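Long-range contact in VP5 (Halorubrum pleomorphic virus 2, PDB 6QGI), which probably mediates fusion of the viral envelope with the membrane of its haloarchaeal host cell, as the envelope protein of a pleomorphic virus: residues Leu328-Ser337 and Leu439-Leu448. Residues are numbered along the deposited sequence; the frame is centred on the assembly and turned at random.
Sequences LESGKTYDPS and LQGSFTIDKL
Tyr334 CB lies over one face of the Phe443 ring, 4.1 Å from the ring centroid, in a CH-pi contact. Pro336 CG sits at the edge of that ring, near its plane, 4.2 Å from Phe443 CE1. Gly441 O is also at the edge, and Leu439 CD1 packs against the opposite face, offset toward the rim. The Tyr334 ring carries Leu328 CD2 over the centre of one face, with Glu329 O in plane at its edge. Ile445 CD1 reaches the same ring obliquely, 3.7 Å from Tyr334 CE2. Tyr334 OH accepts a hydrogen bond from Glu329 N.

The backbones form a short antiparallel pairing on the edge of strand 443-450, whose other neighbour is strand 301-307. Tyr334 and Phe443 are the hydrogen-bonded pair. Tyr334 N meets Phe443 O at 2.8 Å in a nearly straight bond (174°), and Phe443 N returns one to Tyr334 O. Ile445 N bonds to Lys332 O. A type II turn from Glu329 to Lys332 places Gly331 N to donate a hydrogen bond to Ile445 O, 2.7 Å.

In the non-hydrogen-bonded pair, Thr333 OG1 and Thr444 OG1 share a hydrogen bond of 2.9 Å on the face away from Phe443. Asp335 OD1 accepts a weak hydrogen bond from Ser442 OG and, from above the carboxylate plane, one from Ser337 OG. On the side of Phe443 and Ile445, Phe318 of strand 312-320 touches Leu328, Leu439 and Ile445.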
ATOM      1  N   LEU A 328     -12.661   6.260 -16.679  1.00 37.26           N
ATOM      2  CA  LEU A 328     -11.401   6.607 -17.329  1.00 36.66           C
ATOM      3  C   LEU A 328     -11.557   6.357 -18.824  1.00 40.35           C
ATOM      4  O   LEU A 328     -12.222   5.394 -19.211  1.00 40.35           O
ATOM      5  CB  LEU A 328     -10.246   5.791 -16.726  1.00 35.58           C
ATOM      6  CG  LEU A 328     -10.116   5.833 -15.200  1.00 38.63           C
ATOM      7  CD1 LEU A 328      -8.956   5.013 -14.732  1.00 38.09           C
ATOM      8  CD2 LEU A 328      -9.981   7.263 -14.688  1.00 39.68           C
ATOM      9  N   GLU A 329     -11.022   7.257 -19.655  1.00 36.60           N
ATOM     10  CA  GLU A 329     -11.192   7.202 -21.105  1.00 37.64           C
ATOM     11  C   GLU A 329      -9.862   7.093 -21.861  1.00 41.10           C
ATOM     12  O   GLU A 329      -8.839   7.612 -21.404  1.00 39.59           O
ATOM     13  CB  GLU A 329     -11.967   8.447 -21.587  1.00 39.84           C
ATOM     14  CG  GLU A 329     -13.340   8.605 -20.939  1.00 49.14           C
ATOM     15  CD  GLU A 329     -13.976   9.984 -20.904  1.00 70.33           C
ATOM     16  OE1 GLU A 329     -13.320  10.976 -21.300  1.00 62.34           O
ATOM     17  OE2 GLU A 329     -15.142  10.069 -20.456  1.00 65.57           O
ATOM     18  N   SER A 330      -9.899   6.436 -23.037  1.00 38.71           N
ATOM     19  CA  SER A 330      -8.749   6.231 -23.924  1.00 38.98           C
ATOM     20  C   SER A 330      -8.290   7.560 -24.530  1.00 43.01           C
ATOM     21  O   SER A 330      -9.123   8.371 -24.946  1.00 43.44           O
ATOM     22  CB  SER A 330      -9.105   5.242 -25.031  1.00 43.84           C
ATOM     23  OG  SER A 330      -7.958   4.808 -25.741  1.00 53.25           O
ATOM     24  N   GLY A 331      -6.977   7.779 -24.531  1.00 38.89           N
ATOM     25  CA  GLY A 331      -6.328   8.980 -25.055  1.00 39.10           C
ATOM     26  C   GLY A 331      -6.234  10.146 -24.086  1.00 41.14           C
ATOM     27  O   GLY A 331      -5.612  11.165 -24.402  1.00 40.80           O
ATOM     28  N   LYS A 332      -6.849  10.003 -22.899  1.00 36.13           N
ATOM     29  CA  LYS A 332      -6.920  11.048 -21.884  1.00 34.92           C
ATOM     30  C   LYS A 332      -5.829  10.925 -20.820  1.00 37.11           C
ATOM     31  O   LYS A 332      -5.370   9.825 -20.498  1.00 35.79           O
ATOM     32  CB  LYS A 332      -8.307  11.053 -21.212  1.00 37.58           C
ATOM     33  CG  LYS A 332      -9.479  11.350 -22.149  1.00 56.48           C
ATOM     34  CD  LYS A 332      -9.477  12.788 -22.672  1.00 71.86           C
ATOM     35  CE  LYS A 332     -10.636  13.060 -23.602  1.00 88.91           C
ATOM     36  NZ  LYS A 332     -10.555  14.414 -24.211  1.00101.28           N
ATOM     37  N   THR A 333      -5.415  12.080 -20.289  1.00 33.24           N
ATOM     38  CA  THR A 333      -4.412  12.188 -19.237  1.00 31.74           C
ATOM     39  C   THR A 333      -5.130  12.398 -17.903  1.00 34.65           C
ATOM     40  O   THR A 333      -6.002  13.267 -17.805  1.00 34.72           O
ATOM     41  CB  THR A 333      -3.437  13.321 -19.546  1.00 40.49           C
ATOM     42  OG1 THR A 333      -2.742  13.056 -20.770  1.00 42.03           O
ATOM     43  CG2 THR A 333      -2.465  13.551 -18.424  1.00 36.15           C
ATOM     44  N   TYR A 334      -4.743  11.627 -16.877  1.00 29.90           N
ATOM     45  CA  TYR A 334      -5.372  11.691 -15.569  1.00 28.66           C
ATOM     46  C   TYR A 334      -4.378  11.994 -14.484  1.00 31.94           C
ATOM     47  O   TYR A 334      -3.260  11.473 -14.493  1.00 31.32           O
ATOM     48  CB  TYR A 334      -6.103  10.382 -15.266  1.00 29.09           C
ATOM     49  CG  TYR A 334      -7.321  10.193 -16.138  1.00 31.17           C
ATOM     50  CD1 TYR A 334      -8.520  10.841 -15.844  1.00 33.26           C
ATOM     51  CD2 TYR A 334      -7.269   9.406 -17.284  1.00 32.41           C
ATOM     52  CE1 TYR A 334      -9.638  10.699 -16.662  1.00 33.82           C
ATOM     53  CE2 TYR A 334      -8.384   9.252 -18.107  1.00 34.25           C
ATOM     54  CZ  TYR A 334      -9.564   9.903 -17.791  1.00 40.13           C
ATOM     55  OH  TYR A 334     -10.662   9.781 -18.599  1.00 42.51           O
ATOM     56  N   ASP A 335      -4.791  12.872 -13.570  1.00 28.02           N
ATOM     57  CA  ASP A 335      -4.009  13.275 -12.421  1.00 26.66           C
ATOM     58  C   ASP A 335      -4.659  12.642 -11.206  1.00 30.87           C
ATOM     59  O   ASP A 335      -5.762  13.045 -10.810  1.00 31.52           O
ATOM     60  CB  ASP A 335      -3.898  14.805 -12.309  1.00 28.48           C
ATOM     61  CG  ASP A 335      -2.895  15.294 -11.272  1.00 36.49           C
ATOM     62  OD1 ASP A 335      -2.129  14.457 -10.736  1.00 35.57           O
ATOM     63  OD2 ASP A 335      -2.881  16.512 -10.988  1.00 43.02           O
ATOM     64  N   PRO A 336      -4.029  11.602 -10.629  1.00 26.19           N
ATOM     65  CA  PRO A 336      -4.662  10.916  -9.489  1.00 24.80           C
ATOM     66  C   PRO A 336      -4.792  11.787  -8.245  1.00 28.04           C
ATOM     67  O   PRO A 336      -5.640  11.518  -7.402  1.00 27.93           O
ATOM     68  CB  PRO A 336      -3.780   9.704  -9.228  1.00 25.88           C
ATOM     69  CG  PRO A 336      -2.612   9.852 -10.087  1.00 30.58           C
ATOM     70  CD  PRO A 336      -2.728  11.007 -10.992  1.00 27.20           C
ATOM     71  N   SER A 337      -3.984  12.853  -8.152  1.00 24.91           N
ATOM     72  CA  SER A 337      -3.984  13.789  -7.034  1.00 24.98           C
ATOM     73  C   SER A 337      -5.262  14.641  -6.991  1.00 31.58           C
ATOM     74  O   SER A 337      -5.571  15.201  -5.936  1.00 31.46           O
ATOM     75  CB  SER A 337      -2.760  14.692  -7.098  1.00 27.44           C
ATOM     76  OG  SER A 337      -2.712  15.463  -8.285  1.00 31.53           O
ATOM     77  N   LEU A 439      -1.472   4.381  -8.275  1.00 21.12           N
ATOM     78  CA  LEU A 439      -1.006   5.469  -9.133  1.00 21.08           C
ATOM     79  C   LEU A 439      -1.102   6.798  -8.402  1.00 24.49           C
ATOM     80  O   LEU A 439      -2.187   7.186  -7.974  1.00 23.89           O
ATOM     81  CB  LEU A 439      -1.802   5.508 -10.449  1.00 21.95           C
ATOM     82  CG  LEU A 439      -1.827   4.204 -11.253  1.00 27.09           C
ATOM     83  CD1 LEU A 439      -2.821   4.271 -12.382  1.00 28.12           C
ATOM     84  CD2 LEU A 439      -0.451   3.860 -11.805  1.00 28.59           C
ATOM     85  N   GLN A 440       0.046   7.468  -8.219  1.00 21.88           N
ATOM     86  CA  GLN A 440       0.163   8.753  -7.523  1.00 21.91           C
ATOM     87  C   GLN A 440       0.382   9.868  -8.531  1.00 26.97           C
ATOM     88  O   GLN A 440      -0.272  10.919  -8.454  1.00 27.65           O
ATOM     89  CB  GLN A 440       1.333   8.725  -6.515  1.00 23.04           C
ATOM     90  CG  GLN A 440       1.543   7.412  -5.764  1.00 37.11           C
ATOM     91  CD  GLN A 440       0.565   7.185  -4.638  1.00 57.15           C
ATOM     92  OE1 GLN A 440      -0.311   8.010  -4.341  1.00 53.38           O
ATOM     93  NE2 GLN A 440       0.703   6.045  -3.977  1.00 49.96           N
ATOM     94  N   GLY A 441       1.295   9.619  -9.469  1.00 23.61           N
ATOM     95  CA  GLY A 441       1.653  10.554 -10.523  1.00 23.82           C
ATOM     96  C   GLY A 441       0.765  10.433 -11.740  1.00 28.28           C
ATOM     97  O   GLY A 441       0.115   9.401 -11.944  1.00 27.30           O
ATOM     98  N   SER A 442       0.763  11.495 -12.568  1.00 25.72           N
ATOM     99  CA  SER A 442      -0.017  11.595 -13.790  1.00 26.74           C
ATOM    100  C   SER A 442       0.367  10.518 -14.807  1.00 31.34           C
ATOM    101  O   SER A 442       1.512  10.054 -14.847  1.00 30.60           O
ATOM    102  CB  SER A 442       0.131  12.976 -14.404  1.00 31.55           C
ATOM    103  OG  SER A 442      -0.535  13.964 -13.637  1.00 41.56           O
ATOM    104  N   PHE A 443      -0.628  10.098 -15.590  1.00 28.93           N
ATOM    105  CA  PHE A 443      -0.527   9.041 -16.587  1.00 29.50           C
ATOM    106  C   PHE A 443      -1.547   9.256 -17.704  1.00 34.27           C
ATOM    107  O   PHE A 443      -2.609   9.843 -17.473  1.00 33.37           O
ATOM    108  CB  PHE A 443      -0.748   7.656 -15.922  1.00 30.74           C
ATOM    109  CG  PHE A 443      -2.135   7.443 -15.356  1.00 32.06           C
ATOM    110  CD1 PHE A 443      -2.456   7.871 -14.069  1.00 34.19           C
ATOM    111  CD2 PHE A 443      -3.129   6.837 -16.116  1.00 34.65           C
ATOM    112  CE1 PHE A 443      -3.752   7.706 -13.561  1.00 34.81           C
ATOM    113  CE2 PHE A 443      -4.420   6.671 -15.607  1.00 37.10           C
ATOM    114  CZ  PHE A 443      -4.720   7.098 -14.328  1.00 34.28           C
ATOM    115  N   THR A 444      -1.244   8.731 -18.894  1.00 32.20           N
ATOM    116  CA  THR A 444      -2.122   8.835 -20.055  1.00 33.47           C
ATOM    117  C   THR A 444      -2.475   7.433 -20.551  1.00 38.22           C
ATOM    118  O   THR A 444      -1.585   6.602 -20.721  1.00 38.48           O
ATOM    119  CB  THR A 444      -1.453   9.688 -21.156  1.00 39.28           C
ATOM    120  OG1 THR A 444      -0.892  10.871 -20.578  1.00 37.20           O
ATOM    121  CG2 THR A 444      -2.415  10.056 -22.284  1.00 37.26           C
ATOM    122  N   ILE A 445      -3.767   7.178 -20.790  1.00 34.90           N
ATOM    123  CA  ILE A 445      -4.231   5.901 -21.326  1.00 35.18           C
ATOM    124  C   ILE A 445      -3.990   5.956 -22.836  1.00 41.77           C
ATOM    125  O   ILE A 445      -4.698   6.670 -23.531  1.00 42.07           O
ATOM    126  CB  ILE A 445      -5.715   5.614 -20.943  1.00 37.83           C
ATOM    127  CG1 ILE A 445      -5.894   5.565 -19.406  1.00 36.38           C
ATOM    128  CG2 ILE A 445      -6.196   4.321 -21.589  1.00 39.03           C
ATOM    129  CD1 ILE A 445      -7.295   5.757 -18.906  1.00 40.42           C
ATOM    130  N   ASP A 446      -2.950   5.270 -23.334  1.00 40.36           N
ATOM    131  CA  ASP A 446      -2.630   5.266 -24.764  1.00 42.55           C
ATOM    132  C   ASP A 446      -3.615   4.414 -25.552  1.00 48.07           C
ATOM    133  O   ASP A 446      -3.857   4.693 -26.730  1.00 49.43           O
ATOM    134  CB  ASP A 446      -1.201   4.759 -25.009  1.00 45.12           C
ATOM    135  CG  ASP A 446      -0.084   5.682 -24.552  1.00 60.57           C
ATOM    136  OD1 ASP A 446      -0.371   6.863 -24.236  1.00 60.99           O
ATOM    137  OD2 ASP A 446       1.077   5.229 -24.530  1.00 69.87           O
ATOM    138  N   LYS A 447      -4.177   3.370 -24.901  1.00 43.91           N
ATOM    139  CA  LYS A 447      -5.128   2.428 -25.491  1.00 44.71           C
ATOM    140  C   LYS A 447      -5.946   1.702 -24.413  1.00 48.05           C
ATOM    141  O   LYS A 447      -5.456   1.481 -23.306  1.00 46.06           O
ATOM    142  CB  LYS A 447      -4.367   1.393 -26.343  1.00 48.04           C
ATOM    143  CG  LYS A 447      -5.165   0.798 -27.499  1.00 61.77           C
ATOM    144  CD  LYS A 447      -4.887  -0.697 -27.700  1.00 71.34           C
ATOM    145  CE  LYS A 447      -3.586  -1.021 -28.399  1.00 82.04           C
ATOM    146  NZ  LYS A 447      -3.308  -2.483 -28.381  1.00 91.09           N
ATOM    147  N   LEU A 448      -7.188   1.326 -24.765  1.00 46.20           N
ATOM    148  CA  LEU A 448      -8.134   0.533 -23.975  1.00 45.79           C
ATOM    149  C   LEU A 448      -8.594  -0.643 -24.830  1.00 51.76           C
ATOM    150  O   LEU A 448      -8.988  -0.428 -25.977  1.00 53.05           O
ATOM    151  CB  LEU A 448      -9.352   1.368 -23.521  1.00 45.64           C
ATOM    152  CG  LEU A 448      -9.140   2.457 -22.484  1.00 48.87           C
ATOM    153  CD1 LEU A 448     -10.382   3.271 -22.312  1.00 48.93           C
ATOM    154  CD2 LEU A 448      -8.831   1.870 -21.148  1.00 50.16           C
TER